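Local coordinates for protein SusD homolog (Bacteroides thetaiotaomicron, PDB 4MRU) that probably binds mucin O-glycans at the cell surface as a SusD-family outer membrane lipoprotein with a TPR-like helical fold, at residues N472-H475 with L476-I480; D150-K153 with D154-R158. All coordinates share one frame; numbering follows the deposited sequence.

Interaction 1. Residues N472-H475 with L476-I480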
ATOM      1  N   ASN A 472      -9.309  22.528 -13.933  1.00 28.30           N
ATOM      2  CA  ASN A 472      -7.905  22.417 -14.367  1.00 25.02           C
ATOM      3  C   ASN A 472      -7.773  21.743 -15.738  1.00 23.26           C
ATOM      4  O   ASN A 472      -6.880  20.939 -15.958  1.00 20.69           O
ATOM      5  CB  ASN A 472      -7.104  21.680 -13.282  1.00 23.47           C
ATOM      6  CG  ASN A 472      -5.604  21.868 -13.411  1.00 26.74           C
ATOM      7  OD1 ASN A 472      -5.136  22.893 -13.916  1.00 29.37           O
ATOM      8  ND2 ASN A 472      -4.837  20.914 -12.876  1.00 23.92           N
ATOM      9  N   SER A 473      -8.663  22.115 -16.655  1.00 21.93           N
ATOM     10  CA  SER A 473      -8.917  21.343 -17.869  1.00 23.67           C
ATOM     11  C   SER A 473      -7.762  21.392 -18.897  1.00 23.07           C
ATOM     12  O   SER A 473      -7.475  20.377 -19.553  1.00 23.13           O
ATOM     13  CB  SER A 473     -10.206  21.808 -18.558  1.00 25.57           C
ATOM     14  OG  SER A 473     -10.092  23.149 -18.961  1.00 33.39           O
ATOM     15  N   PHE A 474      -7.061  22.511 -19.014  1.00 24.09           N
ATOM     16  CA  PHE A 474      -5.844  22.547 -19.864  1.00 23.01           C
ATOM     17  C   PHE A 474      -4.769  21.519 -19.392  1.00 24.57           C
ATOM     18  O   PHE A 474      -4.299  20.649 -20.162  1.00 23.46           O
ATOM     19  CB  PHE A 474      -5.301  23.974 -19.906  1.00 27.88           C
ATOM     20  CG  PHE A 474      -4.081  24.147 -20.769  1.00 25.56           C
ATOM     21  CD1 PHE A 474      -2.824  23.910 -20.239  1.00 23.88           C
ATOM     22  CD2 PHE A 474      -4.183  24.575 -22.098  1.00 26.99           C
ATOM     23  CE1 PHE A 474      -1.684  24.059 -21.008  1.00 24.08           C
ATOM     24  CE2 PHE A 474      -3.044  24.751 -22.866  1.00 27.15           C
ATOM     25  CZ  PHE A 474      -1.787  24.485 -22.313  1.00 26.22           C
ATOM     26  N   HIS A 475      -4.381  21.635 -18.133  1.00 23.35           N
ATOM     27  CA  HIS A 475      -3.408  20.718 -17.547  1.00 24.45           C
ATOM     28  C   HIS A 475      -3.934  19.261 -17.521  1.00 22.62           C
ATOM     29  O   HIS A 475      -3.198  18.314 -17.846  1.00 22.05           O
ATOM     30  CB  HIS A 475      -3.038  21.176 -16.160  1.00 24.94           C
ATOM     31  CG  HIS A 475      -2.282  22.468 -16.132  1.00 27.02           C
ATOM     32  ND1 HIS A 475      -1.203  22.716 -16.954  1.00 26.16           N
ATOM     33  CD2 HIS A 475      -2.415  23.566 -15.345  1.00 27.40           C
ATOM     34  CE1 HIS A 475      -0.705  23.909 -16.673  1.00 29.66           C
ATOM     35  NE2 HIS A 475      -1.419  24.444 -15.703  1.00 27.57           N
ATOM     36  N   LEU A 476      -5.188  19.086 -17.166  1.00 21.32           N
ATOM     37  CA  LEU A 476      -5.733  17.738 -17.133  1.00 22.80           C
ATOM     38  C   LEU A 476      -5.698  17.085 -18.542  1.00 24.29           C
ATOM     39  O   LEU A 476      -5.285  15.936 -18.689  1.00 24.26           O
ATOM     40  CB  LEU A 476      -7.141  17.746 -16.564  1.00 24.53           C
ATOM     41  CG  LEU A 476      -7.798  16.378 -16.717  1.00 26.38           C
ATOM     42  CD1 LEU A 476      -7.145  15.398 -15.741  1.00 24.55           C
ATOM     43  CD2 LEU A 476      -9.285  16.470 -16.511  1.00 28.87           C
ATOM     44  N   ASN A 477      -6.093  17.838 -19.566  1.00 27.50           N
ATOM     45  CA  ASN A 477      -6.069  17.323 -20.925  1.00 30.70           C
ATOM     46  C   ASN A 477      -4.669  16.821 -21.361  1.00 25.55           C
ATOM     47  O   ASN A 477      -4.536  15.739 -21.962  1.00 24.88           O
ATOM     48  CB  ASN A 477      -6.591  18.379 -21.910  1.00 32.97           C
ATOM     49  CG  ASN A 477      -6.579  17.873 -23.321  1.00 35.44           C
ATOM     50  OD1 ASN A 477      -7.363  17.002 -23.670  1.00 45.22           O
ATOM     51  ND2 ASN A 477      -5.628  18.363 -24.123  1.00 34.27           N
ATOM     52  N   ASN A 478      -3.640  17.618 -21.069  1.00 25.34           N
ATOM     53  CA  ASN A 478      -2.254  17.207 -21.307  1.00 24.52           C
ATOM     54  C   ASN A 478      -1.883  15.988 -20.466  1.00 24.93           C
ATOM     55  O   ASN A 478      -1.223  15.082 -20.953  1.00 23.35           O
ATOM     56  CB  ASN A 478      -1.267  18.379 -21.048  1.00 24.12           C
ATOM     57  CG  ASN A 478      -1.396  19.467 -22.098  1.00 30.73           C
ATOM     58  OD1 ASN A 478      -1.723  19.183 -23.257  1.00 29.74           O
ATOM     59  ND2 ASN A 478      -1.153  20.727 -21.710  1.00 31.29           N
ATOM     60  N   ALA A 479      -2.338  15.950 -19.209  1.00 23.78           N
ATOM     61  CA  ALA A 479      -2.072  14.795 -18.351  1.00 23.39           C
ATOM     62  C   ALA A 479      -2.600  13.494 -18.971  1.00 25.87           C
ATOM     63  O   ALA A 479      -1.938  12.450 -18.931  1.00 20.96           O
ATOM     64  CB  ALA A 479      -2.680  14.986 -16.991  1.00 26.32           C
ATOM     65  N   ILE A 480      -3.805  13.555 -19.524  1.00 22.40           N
ATOM     66  CA  ILE A 480      -4.425  12.330 -20.044  1.00 23.47           C
ATOM     67  C   ILE A 480      -3.659  11.879 -21.274  1.00 24.27           C
ATOM     68  O   ILE A 480      -3.443  10.702 -21.445  1.00 23.38           O
ATOM     69  CB  ILE A 480      -5.882  12.540 -20.372  1.00 21.66           C
ATOM     70  CG1 ILE A 480      -6.644  12.762 -19.053  1.00 21.05           C
ATOM     71  CG2 ILE A 480      -6.412  11.343 -21.106  1.00 21.69           C
ATOM     72  CD1 ILE A 480      -8.060  13.220 -19.227  1.00 23.65           C
TER
HETATM   73  O   HOH W   1      -4.473  21.207 -22.881  1.00 31.69           O
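F474 and N478 meet one turn apart in the opening turns of the α-helix 473-486. The amide nitrogen ND2 of N478 approaches CE1 of F474 to 3.4 Å, with ring and amide planes 83° apart; the approach is oblique, neither over the face nor at the edge, and is best read as plain contact. Two torsions bring the groups together: F474 CG lies anti to its own backbone N (chi1 -179°), while N478 turns CG back beside its backbone N (chi1 -69°).

Beneath these side chains runs the i to i+4 bonding that defines the helix. L476 N gives a 2.8 Å bond to N472 O, and N477 N bonds S473 O at 2.9 Å. The bond from N478 N to F474 O is longer, and A479 N to H475 O completes the set.

N472 occupies the N-cap position, yet its side chain caps nothing here. Its ND2 instead bonds E468 and the backbone O of A147, which fixes the amide between helix 466-471 and the neighbouring loop. The buried side chains of L476 and A479 pack on Y149 of that loop, and L476 also packs on Y469.

F474 O carries a second donor besides N478 N: water 1 gives it a 2.8 Å hydrogen bond, accepts weakly from N477 ND2, and sits 3.5 Å above one face of the F474 ring, displaced toward its rim.

Interaction 2. Residues D150-K153 with D154-R158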
ATOM      1  N   ASP A 150       3.224  16.013 -14.060  1.00 22.09           N
ATOM      2  CA  ASP A 150       4.403  15.303 -14.534  1.00 20.95           C
ATOM      3  C   ASP A 150       4.028  13.884 -14.956  1.00 22.86           C
ATOM      4  O   ASP A 150       3.172  13.251 -14.347  1.00 21.23           O
ATOM      5  CB  ASP A 150       5.463  15.159 -13.468  1.00 22.51           C
ATOM      6  CG  ASP A 150       6.047  16.502 -12.961  1.00 25.70           C
ATOM      7  OD1 ASP A 150       5.852  17.559 -13.580  1.00 28.44           O
ATOM      8  OD2 ASP A 150       6.713  16.441 -11.890  1.00 26.85           O
ATOM      9  N   SER A 151       4.761  13.351 -15.922  1.00 20.66           N
ATOM     10  CA  SER A 151       4.662  11.933 -16.217  1.00 20.22           C
ATOM     11  C   SER A 151       5.042  11.101 -14.990  1.00 20.69           C
ATOM     12  O   SER A 151       5.837  11.529 -14.158  1.00 19.87           O
ATOM     13  CB  SER A 151       5.519  11.563 -17.420  1.00 21.96           C
ATOM     14  OG  SER A 151       6.900  11.539 -17.126  1.00 24.19           O
ATOM     15  N   GLN A 152       4.472   9.893 -14.873  1.00 21.91           N
ATOM     16  CA  GLN A 152       4.851   9.053 -13.744  1.00 20.62           C
ATOM     17  C   GLN A 152       6.357   8.793 -13.764  1.00 18.93           C
ATOM     18  O   GLN A 152       7.010   8.807 -12.706  1.00 19.20           O
ATOM     19  CB  GLN A 152       4.109   7.738 -13.735  1.00 19.87           C
ATOM     20  CG  GLN A 152       4.454   6.843 -12.571  1.00 18.77           C
ATOM     21  CD  GLN A 152       3.616   5.570 -12.524  1.00 19.00           C
ATOM     22  OE1 GLN A 152       3.828   4.652 -13.306  1.00 20.94           O
ATOM     23  NE2 GLN A 152       2.660   5.508 -11.593  1.00 19.12           N
ATOM     24  N   LYS A 153       6.926   8.604 -14.945  1.00 20.31           N
ATOM     25  CA  LYS A 153       8.384   8.388 -15.023  1.00 21.11           C
ATOM     26  C   LYS A 153       9.133   9.577 -14.425  1.00 19.30           C
ATOM     27  O   LYS A 153      10.104   9.400 -13.665  1.00 21.16           O
ATOM     28  CB  LYS A 153       8.837   8.145 -16.464  1.00 25.87           C
ATOM     29  CG  LYS A 153      10.334   7.915 -16.571  1.00 32.38           C
ATOM     30  CD  LYS A 153      10.882   7.939 -17.966  1.00 40.78           C
ATOM     31  CE  LYS A 153      11.008   6.579 -18.636  1.00 57.75           C
ATOM     32  NZ  LYS A 153      12.136   6.610 -19.619  1.00 67.97           N
ATOM     33  N   ASP A 154       8.719  10.771 -14.793  1.00 20.64           N
ATOM     34  CA  ASP A 154       9.370  11.988 -14.282  1.00 25.89           C
ATOM     35  C   ASP A 154       9.105  12.189 -12.803  1.00 23.00           C
ATOM     36  O   ASP A 154       9.984  12.703 -12.073  1.00 22.71           O
ATOM     37  CB  ASP A 154       8.937  13.226 -15.067  1.00 26.83           C
ATOM     38  CG  ASP A 154       9.577  13.285 -16.468  1.00 32.90           C
ATOM     39  OD1 ASP A 154      10.561  12.584 -16.756  1.00 31.92           O
ATOM     40  OD2 ASP A 154       9.094  14.071 -17.262  1.00 31.68           O
ATOM     41  N   VAL A 155       7.940  11.776 -12.326  1.00 19.59           N
ATOM     42  CA  VAL A 155       7.742  11.822 -10.885  1.00 19.78           C
ATOM     43  C   VAL A 155       8.742  10.913 -10.152  1.00 21.26           C
ATOM     44  O   VAL A 155       9.374  11.358  -9.190  1.00 19.65           O
ATOM     45  CB  VAL A 155       6.322  11.460 -10.479  1.00 21.25           C
ATOM     46  CG1 VAL A 155       6.199  11.466  -8.973  1.00 23.65           C
ATOM     47  CG2 VAL A 155       5.345  12.479 -11.047  1.00 22.69           C
ATOM     48  N   TYR A 156       8.849   9.641 -10.562  1.00 20.29           N
ATOM     49  CA  TYR A 156       9.764   8.698  -9.905  1.00 21.61           C
ATOM     50  C   TYR A 156      11.206   9.193  -9.985  1.00 20.05           C
ATOM     51  O   TYR A 156      11.925   9.194  -8.988  1.00 20.21           O
ATOM     52  CB  TYR A 156       9.621   7.307 -10.516  1.00 22.26           C
ATOM     53  CG  TYR A 156       8.704   6.407  -9.748  1.00 21.45           C
ATOM     54  CD1 TYR A 156       7.313   6.482  -9.884  1.00 21.41           C
ATOM     55  CD2 TYR A 156       9.210   5.473  -8.845  1.00 21.45           C
ATOM     56  CE1 TYR A 156       6.493   5.630  -9.144  1.00 20.20           C
ATOM     57  CE2 TYR A 156       8.382   4.661  -8.090  1.00 22.15           C
ATOM     58  CZ  TYR A 156       7.024   4.749  -8.236  1.00 20.80           C
ATOM     59  OH  TYR A 156       6.207   3.890  -7.501  1.00 21.54           O
HETATM   60  N   MSE A 157      11.635   9.699 -11.129  1.00 20.59           N
HETATM   61  CA  MSE A 157      13.054  10.093 -11.248  0.50 23.98           C
HETATM   62  C   MSE A 157      13.334  11.300 -10.353  1.00 22.05           C
HETATM   63  O   MSE A 157      14.410  11.396  -9.734  1.00 22.96           O
HETATM   64  CB  MSE A 157      13.404  10.354 -12.700  0.50 25.48           C
HETATM   65  CG  MSE A 157      13.402   9.056 -13.540  0.50 31.62           C
HETATM   66 SE   MSE A 157      13.682   7.324 -12.597  0.38 43.43          SE
HETATM   67  CE  MSE A 157      12.074   6.601 -13.460  0.50 52.81           C
ATOM     68  N   ARG A 158      12.381  12.219 -10.243  1.00 22.78           N
ATOM     69  CA  ARG A 158      12.541  13.372  -9.395  1.00 21.89           C
ATOM     70  C   ARG A 158      12.528  12.960  -7.926  1.00 22.08           C
ATOM     71  O   ARG A 158      13.352  13.415  -7.150  1.00 19.03           O
ATOM     72  CB  ARG A 158      11.465  14.442  -9.715  1.00 24.66           C
ATOM     73  CG  ARG A 158      11.558  15.706  -8.843  1.00 28.05           C
ATOM     74  CD  ARG A 158      12.872  16.466  -9.009  1.00 31.79           C
ATOM     75  NE  ARG A 158      12.822  17.341 -10.161  1.00 51.63           N
ATOM     76  CZ  ARG A 158      12.429  18.613 -10.123  1.00 56.93           C
ATOM     77  NH1 ARG A 158      12.070  19.188  -8.980  1.00 65.42           N
ATOM     78  NH2 ARG A 158      12.396  19.323 -11.240  1.00 70.77           N
TER
HETATM   79  O   HOH W   2       9.126  15.516 -11.870  1.00 30.04           O
HETATM   80  O   HOH W   3       6.722  15.020 -17.355  1.00 23.12           O
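The Y156 ring meets Q152 through its edge: the backbone O of Q152 lies in the ring plane, 3.7 Å from CD1 of Y156. The two side chains run side by side in the same direction, with CG of Q152 3.9 Å from CD1 of Y156 and the Q152 amide turned 81° from the ring. The Y156 side chain also packs on T122, M206 and R209. The polar ends are held outside this pair, Y156 OH by D123 and Q152 OE1 by W502 N.

At the start of the helix, S151 OG accepts from D154 N at 3.1 Å with an N-H...O angle of 157°. A chi1 of 74° makes this possible, placing OG between the backbone N and the carbonyl carbon of S151. The return link is made by water 3, which accepts from S151 N and donates to D154 OD2 at 2.6 Å. An alanine in place of S151 would remove OG and would probably leave D154 N without its capping acceptor. A second water joins D150 OD2 to D154 O, weakly at the latter, while D150 OD2 is also bonded to S131. Just before the N-cap, CB of D150 rests 3.6 Å from CG2 of V155.

The first two helix amides, Q152 N and K153 N, bond the carboxylate of E486 in helix 473-486, while the third, D154 N, is met by S151 OG. This is a serine N-cap with a water-mediated return link from D154 at N3, resembling a capping box, at the N-terminus of helix 152-173.

Overall arrangement
Both interactions are helix starts, and they come in reverse numerical order along the chain: interaction 2 opens helix 152-173, whereas interaction 1 opens helix 473-486, far later. Their centres lie 16 Å apart, with nearest atoms about 7 Å from each other, so they do not touch directly. Two connections bridge them. The loop leading into interaction 2 passes interaction 1, where A148 and Y149 pack on its side chains; at the far end of helix 473-486, E486 binds the first amides of helix 152-173. Helices distant in sequence are thereby joined within the largely helical, TPR-like fold, on the same side of the chain's centre and away from the annotated magnesium site.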